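Local coordinates for TadZ (Pseudomonas aeruginosa, PDB 4LDA), which probably takes part in pilus assembly as an ATP-binding protein, this chain being its N-terminal CheY-like receiver domain, at residues M2-L16 / S22-S34. Sequence-based numbering, arbitrary orientation.
Sequences MNQNFVALTQHPGEL and SLASAGQVVPAGS
Gln28 lays its side-chain amide across Asn3 and Asn5 where strands 4-9 and 27-31 run parallel as the first beta-alpha-beta unit of the CheY-like receiver fold, helix 13-22 making the crossover. A bend at chi2 (75°) turns the amide towards Asn3, against the direction of the strands. Asn3 ND2 meets Gln28 OE1 at 2.8 Å, in the carbonyl plane and on a lone pair. The other end of the amide, Gln28 NE2, donates to Asn5 OD1, also at 2.8 Å, but from 38° above the Asn5 carbonyl plane and off its lone pairs; the two amide planes are nearly perpendicular, and a weak bond to Asn3 OD1 joins in. Asn5 ND2 in turn reaches Thr47 O, so the Asn5 amide is gripped at both ends. Along the two strands, backbone bonds alternate from Gln28 N to Gln4 O through to Ala32 N and Ala8 O.

The opposite face carries Phe6. Leu23 CD1 makes a CH-pi contact over one face of the ring, 4.2 Å from its centroid. Ala26 CB comes to the ring edge, while Ile117 of helix 110-121 also touches Phe6. Further along this face, Leu16 of the crossover helix and Val29 lie alongside each other, pointing opposite ways, with Leu16 CD1 4.0 Å from Val29 CG1. Beyond the strand ends, one water donates to both Thr10 O and Gly33 O, each 2.9 Å away.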
HETATM    1  N   MSE A   2      11.363  11.844   7.377  0.50 53.31           N
HETATM    2  CA  MSE A   2      12.487  11.469   6.524  0.50 51.34           C
HETATM    3  C   MSE A   2      12.606   9.941   6.438  0.50 57.39           C
HETATM    4  O   MSE A   2      13.234   9.467   5.485  0.50 56.81           O
HETATM    5  CB  MSE A   2      13.845  12.095   6.980  0.50 53.82           C
HETATM    6  CG  MSE A   2      14.305  11.668   8.369  0.50 61.19           C
HETATM    7 SE   MSE A   2      16.213  11.825   8.788  0.38 70.00          SE
HETATM    8  CE  MSE A   2      16.040  11.736  10.732  0.50 67.60           C
ATOM      9  N   ASN A   3      12.033   9.155   7.414  1.00 55.42           N
ATOM     10  CA  ASN A   3      12.237   7.693   7.307  1.00 54.59           C
ATOM     11  C   ASN A   3      11.054   6.909   7.863  1.00 58.91           C
ATOM     12  O   ASN A   3      10.585   7.154   8.966  1.00 60.25           O
ATOM     13  CB  ASN A   3      13.530   7.235   8.034  1.00 52.65           C
ATOM     14  CG  ASN A   3      13.864   5.757   7.905  1.00 65.11           C
ATOM     15  OD1 ASN A   3      13.620   4.949   8.814  1.00 67.01           O
ATOM     16  ND2 ASN A   3      14.466   5.379   6.787  1.00 48.37           N
ATOM     17  N   GLN A   4      10.620   5.914   7.105  1.00 54.88           N
ATOM     18  CA  GLN A   4       9.497   5.048   7.436  1.00 53.46           C
ATOM     19  C   GLN A   4       9.716   3.649   6.974  1.00 54.48           C
ATOM     20  O   GLN A   4      10.501   3.413   6.061  1.00 50.38           O
ATOM     21  CB  GLN A   4       8.222   5.565   6.730  1.00 53.64           C
ATOM     22  CG  GLN A   4       7.692   6.922   7.132  1.00 74.85           C
ATOM     23  CD  GLN A   4       6.790   7.466   6.055  1.00 92.31           C
ATOM     24  OE1 GLN A   4       7.195   8.321   5.241  1.00 89.81           O
ATOM     25  NE2 GLN A   4       5.577   6.936   5.994  1.00 76.14           N
ATOM     26  N   ASN A   5       8.910   2.739   7.504  1.00 53.52           N
ATOM     27  CA  ASN A   5       8.791   1.388   6.983  1.00 53.65           C
ATOM     28  C   ASN A   5       7.484   1.308   6.238  1.00 58.58           C
ATOM     29  O   ASN A   5       6.484   1.849   6.711  1.00 59.95           O
ATOM     30  CB  ASN A   5       8.893   0.313   8.071  1.00 54.19           C
ATOM     31  CG  ASN A   5      10.273   0.094   8.615  1.00 57.33           C
ATOM     32  OD1 ASN A   5      11.282   0.170   7.887  1.00 48.75           O
ATOM     33  ND2 ASN A   5      10.341  -0.264   9.898  1.00 43.57           N
ATOM     34  N   PHE A   6       7.510   0.733   5.033  1.00 53.49           N
ATOM     35  CA  PHE A   6       6.329   0.502   4.198  1.00 51.23           C
ATOM     36  C   PHE A   6       6.167  -0.987   4.028  1.00 57.22           C
ATOM     37  O   PHE A   6       7.183  -1.689   3.969  1.00 58.43           O
ATOM     38  CB  PHE A   6       6.435   1.201   2.836  1.00 50.34           C
ATOM     39  CG  PHE A   6       6.986   2.607   2.847  1.00 49.41           C
ATOM     40  CD1 PHE A   6       6.165   3.692   3.117  1.00 50.03           C
ATOM     41  CD2 PHE A   6       8.314   2.853   2.531  1.00 48.38           C
ATOM     42  CE1 PHE A   6       6.676   4.986   3.124  1.00 49.84           C
ATOM     43  CE2 PHE A   6       8.817   4.157   2.520  1.00 50.02           C
ATOM     44  CZ  PHE A   6       7.993   5.212   2.811  1.00 47.18           C
ATOM     45  N   VAL A   7       4.921  -1.485   3.975  1.00 53.15           N
ATOM     46  CA  VAL A   7       4.658  -2.912   3.782  1.00 53.05           C
ATOM     47  C   VAL A   7       4.072  -3.068   2.381  1.00 54.57           C
ATOM     48  O   VAL A   7       3.298  -2.225   1.954  1.00 53.85           O
ATOM     49  CB  VAL A   7       3.770  -3.510   4.908  1.00 57.75           C
ATOM     50  CG1 VAL A   7       3.405  -4.960   4.633  1.00 58.40           C
ATOM     51  CG2 VAL A   7       4.495  -3.416   6.240  1.00 58.14           C
ATOM     52  N   ALA A   8       4.495  -4.114   1.652  1.00 51.58           N
ATOM     53  CA  ALA A   8       4.040  -4.344   0.291  1.00 50.89           C
ATOM     54  C   ALA A   8       3.561  -5.772   0.049  1.00 57.20           C
ATOM     55  O   ALA A   8       4.293  -6.738   0.273  1.00 57.67           O
ATOM     56  CB  ALA A   8       5.157  -4.032  -0.682  1.00 50.69           C
ATOM     57  N   LEU A   9       2.318  -5.879  -0.442  1.00 55.50           N
ATOM     58  CA  LEU A   9       1.679  -7.099  -0.913  1.00 56.93           C
ATOM     59  C   LEU A   9       1.702  -7.016  -2.416  1.00 60.54           C
ATOM     60  O   LEU A   9       0.862  -6.342  -3.006  1.00 59.84           O
ATOM     61  CB  LEU A   9       0.258  -7.264  -0.351  1.00 58.46           C
ATOM     62  CG  LEU A   9       0.096  -7.351   1.134  1.00 64.23           C
ATOM     63  CD1 LEU A   9      -1.349  -7.106   1.519  1.00 64.76           C
ATOM     64  CD2 LEU A   9       0.576  -8.705   1.627  1.00 68.99           C
ATOM     65  N   THR A  10       2.753  -7.552  -3.023  1.00 57.97           N
ATOM     66  CA  THR A  10       2.979  -7.491  -4.463  1.00 57.51           C
ATOM     67  C   THR A  10       2.571  -8.800  -5.093  1.00 64.34           C
ATOM     68  O   THR A  10       2.604  -9.840  -4.414  1.00 66.17           O
ATOM     69  CB  THR A  10       4.454  -7.160  -4.741  1.00 60.54           C
ATOM     70  OG1 THR A  10       5.293  -8.108  -4.061  1.00 66.22           O
ATOM     71  CG2 THR A  10       4.820  -5.743  -4.310  1.00 52.29           C
ATOM     72  N   GLN A  11       2.178  -8.773  -6.381  1.00 60.65           N
ATOM     73  CA  GLN A  11       1.801 -10.035  -7.004  1.00 63.00           C
ATOM     74  C   GLN A  11       2.929 -10.519  -7.973  1.00 70.34           C
ATOM     75  O   GLN A  11       2.837 -11.639  -8.485  1.00 72.21           O
ATOM     76  CB  GLN A  11       0.416 -10.017  -7.671  1.00 64.42           C
ATOM     77  CG  GLN A  11       0.083  -8.924  -8.644  1.00 71.24           C
ATOM     78  CD  GLN A  11      -1.420  -8.885  -8.896  1.00 81.38           C
ATOM     79  OE1 GLN A  11      -2.163  -9.854  -8.658  1.00 71.14           O
ATOM     80  NE2 GLN A  11      -1.903  -7.757  -9.413  1.00 75.66           N
ATOM     81  N   HIS A  12       4.042  -9.755  -8.098  1.00 66.90           N
ATOM     82  CA  HIS A  12       5.240 -10.189  -8.823  1.00 67.54           C
ATOM     83  C   HIS A  12       6.470  -9.372  -8.313  1.00 66.84           C
ATOM     84  O   HIS A  12       6.303  -8.255  -7.821  1.00 63.02           O
ATOM     85  CB  HIS A  12       5.090 -10.146 -10.355  1.00 69.80           C
ATOM     86  CG  HIS A  12       5.038  -8.794 -10.958  1.00 72.40           C
ATOM     87  ND1 HIS A  12       6.185  -8.173 -11.413  1.00 74.12           N
ATOM     88  CD2 HIS A  12       3.968  -8.014 -11.240  1.00 73.43           C
ATOM     89  CE1 HIS A  12       5.785  -7.021 -11.921  1.00 72.43           C
ATOM     90  NE2 HIS A  12       4.456  -6.885 -11.847  1.00 72.29           N
ATOM     91  N   PRO A  13       7.696  -9.967  -8.358  1.00 64.68           N
ATOM     92  CA  PRO A  13       8.891  -9.300  -7.778  1.00 63.52           C
ATOM     93  C   PRO A  13       9.259  -7.935  -8.378  1.00 67.14           C
ATOM     94  O   PRO A  13       9.864  -7.117  -7.670  1.00 65.51           O
ATOM     95  CB  PRO A  13      10.030 -10.288  -8.073  1.00 66.37           C
ATOM     96  CG  PRO A  13       9.369 -11.587  -8.240  1.00 71.66           C
ATOM     97  CD  PRO A  13       8.040 -11.319  -8.852  1.00 67.28           C
ATOM     98  N   GLY A  14       8.926  -7.716  -9.657  1.00 64.04           N
ATOM     99  CA  GLY A  14       9.196  -6.457 -10.342  1.00 61.80           C
ATOM    100  C   GLY A  14       8.558  -5.274  -9.644  1.00 62.00           C
ATOM    101  O   GLY A  14       9.117  -4.176  -9.643  1.00 62.52           O
ATOM    102  N   GLU A  15       7.390  -5.494  -9.029  1.00 55.80           N
ATOM    103  CA  GLU A  15       6.662  -4.474  -8.270  1.00 53.48           C
ATOM    104  C   GLU A  15       7.408  -4.113  -6.997  1.00 57.94           C
ATOM    105  O   GLU A  15       7.518  -2.938  -6.682  1.00 58.69           O
ATOM    106  CB  GLU A  15       5.246  -4.938  -7.918  1.00 54.54           C
ATOM    107  CG  GLU A  15       4.287  -5.049  -9.082  1.00 64.28           C
ATOM    108  CD  GLU A  15       2.935  -5.626  -8.702  1.00 81.51           C
ATOM    109  OE1 GLU A  15       2.883  -6.465  -7.776  1.00 70.11           O
ATOM    110  OE2 GLU A  15       1.930  -5.261  -9.351  1.00 78.71           O
ATOM    111  N   LEU A  16       7.909  -5.117  -6.259  1.00 55.80           N
ATOM    112  CA  LEU A  16       8.637  -4.909  -5.017  1.00 55.20           C
ATOM    113  C   LEU A  16       9.924  -4.113  -5.272  1.00 61.30           C
ATOM    114  O   LEU A  16      10.212  -3.187  -4.510  1.00 62.35           O
ATOM    115  CB  LEU A  16       8.948  -6.238  -4.339  1.00 55.74           C
ATOM    116  CG  LEU A  16       9.560  -6.123  -2.940  1.00 59.88           C
ATOM    117  CD1 LEU A  16       8.564  -5.520  -1.931  1.00 59.29           C
ATOM    118  CD2 LEU A  16      10.110  -7.448  -2.480  1.00 59.98           C
ATOM    119  N   SER A  22      12.253   3.234  -5.793  1.00 53.11           N
ATOM    120  CA  SER A  22      11.607   4.545  -5.836  1.00 51.56           C
ATOM    121  C   SER A  22      11.555   5.200  -4.462  1.00 55.70           C
ATOM    122  O   SER A  22      11.741   6.426  -4.374  1.00 56.90           O
ATOM    123  CB  SER A  22      10.187   4.426  -6.386  1.00 51.70           C
ATOM    124  OG  SER A  22      10.165   3.824  -7.668  1.00 54.35           O
ATOM    125  N   LEU A  23      11.313   4.399  -3.395  1.00 49.09           N
ATOM    126  CA  LEU A  23      11.121   4.935  -2.052  1.00 48.68           C
ATOM    127  C   LEU A  23      12.348   4.843  -1.164  1.00 54.52           C
ATOM    128  O   LEU A  23      12.237   5.142   0.026  1.00 55.78           O
ATOM    129  CB  LEU A  23       9.952   4.190  -1.371  1.00 48.14           C
ATOM    130  CG  LEU A  23       8.559   4.438  -1.991  1.00 50.20           C
ATOM    131  CD1 LEU A  23       7.505   3.532  -1.379  1.00 49.47           C
ATOM    132  CD2 LEU A  23       8.179   5.853  -1.856  1.00 46.87           C
ATOM    133  N   ALA A  24      13.515   4.524  -1.731  1.00 52.05           N
ATOM    134  CA  ALA A  24      14.773   4.345  -1.018  1.00 52.88           C
ATOM    135  C   ALA A  24      15.147   5.565  -0.123  1.00 58.57           C
ATOM    136  O   ALA A  24      15.645   5.385   0.994  1.00 59.68           O
ATOM    137  CB  ALA A  24      15.885   4.066  -2.010  1.00 54.59           C
ATOM    138  N   SER A  25      14.911   6.776  -0.605  1.00 56.90           N
ATOM    139  CA  SER A  25      15.166   8.041   0.120  1.00 57.31           C
ATOM    140  C   SER A  25      14.160   8.264   1.284  1.00 58.03           C
ATOM    141  O   SER A  25      14.510   8.894   2.264  1.00 58.17           O
ATOM    142  CB  SER A  25      15.094   9.228  -0.844  1.00 59.80           C
ATOM    143  OG  SER A  25      13.862   9.250  -1.560  1.00 63.84           O
ATOM    144  N   ALA A  26      12.937   7.730   1.175  1.00 52.05           N
ATOM    145  CA  ALA A  26      11.870   7.889   2.161  1.00 50.70           C
ATOM    146  C   ALA A  26      11.894   6.824   3.266  1.00 52.44           C
ATOM    147  O   ALA A  26      11.410   7.061   4.365  1.00 52.30           O
ATOM    148  CB  ALA A  26      10.529   7.843   1.464  1.00 50.63           C
ATOM    149  N   GLY A  27      12.398   5.654   2.966  1.00 48.71           N
ATOM    150  CA  GLY A  27      12.433   4.586   3.952  1.00 48.51           C
ATOM    151  C   GLY A  27      12.668   3.226   3.359  1.00 51.41           C
ATOM    152  O   GLY A  27      13.316   3.109   2.321  1.00 50.27           O
ATOM    153  N   GLN A  28      12.129   2.184   4.021  1.00 49.68           N
ATOM    154  CA  GLN A  28      12.311   0.754   3.683  1.00 49.06           C
ATOM    155  C   GLN A  28      11.006   0.078   3.297  1.00 51.50           C
ATOM    156  O   GLN A  28      10.008   0.284   3.964  1.00 50.51           O
ATOM    157  CB  GLN A  28      12.913   0.017   4.885  1.00 50.89           C
ATOM    158  CG  GLN A  28      14.260   0.568   5.331  1.00 48.26           C
ATOM    159  CD  GLN A  28      14.185   1.877   6.074  1.00 62.34           C
ATOM    160  OE1 GLN A  28      14.954   2.797   5.818  1.00 62.52           O
ATOM    161  NE2 GLN A  28      13.229   2.012   6.973  1.00 55.80           N
ATOM    162  N   VAL A  29      11.015  -0.731   2.233  1.00 49.48           N
ATOM    163  CA  VAL A  29       9.822  -1.441   1.772  1.00 49.16           C
ATOM    164  C   VAL A  29       9.999  -2.898   2.198  1.00 55.65           C
ATOM    165  O   VAL A  29      10.870  -3.608   1.696  1.00 56.77           O
ATOM    166  CB  VAL A  29       9.513  -1.267   0.251  1.00 51.44           C
ATOM    167  CG1 VAL A  29       8.217  -1.977  -0.136  1.00 51.30           C
ATOM    168  CG2 VAL A  29       9.436   0.219  -0.137  1.00 49.73           C
ATOM    169  N   VAL A  30       9.226  -3.289   3.207  1.00 52.84           N
ATOM    170  CA  VAL A  30       9.179  -4.617   3.796  1.00 53.33           C
ATOM    171  C   VAL A  30       8.185  -5.457   2.997  1.00 59.17           C
ATOM    172  O   VAL A  30       7.011  -5.062   2.893  1.00 58.69           O
ATOM    173  CB  VAL A  30       8.796  -4.535   5.309  1.00 57.55           C
ATOM    174  CG1 VAL A  30       8.590  -5.915   5.922  1.00 58.64           C
ATOM    175  CG2 VAL A  30       9.816  -3.735   6.106  1.00 57.22           C
ATOM    176  N   PRO A  31       8.617  -6.590   2.398  1.00 57.89           N
ATOM    177  CA  PRO A  31       7.645  -7.454   1.699  1.00 58.90           C
ATOM    178  C   PRO A  31       6.791  -8.218   2.709  1.00 65.67           C
ATOM    179  O   PRO A  31       7.259  -8.500   3.807  1.00 65.84           O
ATOM    180  CB  PRO A  31       8.540  -8.391   0.882  1.00 61.37           C
ATOM    181  CG  PRO A  31       9.803  -8.499   1.688  1.00 65.74           C
ATOM    182  CD  PRO A  31       9.968  -7.203   2.435  1.00 60.13           C
ATOM    183  N   ALA A  32       5.553  -8.527   2.373  1.00 65.07           N
ATOM    184  CA  ALA A  32       4.709  -9.271   3.308  1.00 67.77           C
ATOM    185  C   ALA A  32       4.358 -10.647   2.753  1.00 77.64           C
ATOM    186  O   ALA A  32       3.830 -11.499   3.476  1.00 78.43           O
ATOM    187  CB  ALA A  32       3.457  -8.486   3.606  1.00 68.30           C
ATOM    188  N   GLY A  33       4.690 -10.853   1.479  1.00 78.09           N
ATOM    189  CA  GLY A  33       4.461 -12.095   0.753  1.00 80.82           C
ATOM    190  C   GLY A  33       3.025 -12.575   0.785  1.00 88.54           C
ATOM    191  O   GLY A  33       2.088 -11.827   0.490  1.00 87.72           O
ATOM    192  N   SER A  34       2.865 -13.843   1.159  1.00 89.38           N
ATOM    193  CA  SER A  34       1.586 -14.529   1.314  1.00 91.81           C
ATOM    194  C   SER A  34       1.212 -14.430   2.783  1.00 95.38           C
ATOM    195  O   SER A  34       1.654 -15.255   3.600  1.00 97.44           O
ATOM    196  CB  SER A  34       1.704 -15.972   0.817  1.00 98.78           C
ATOM    197  OG  SER A  34       0.496 -16.695   0.985  1.00115.78           O
TER
HETATM  198  O   HOH W   1       3.345 -10.262  -1.606  1.00 58.29           O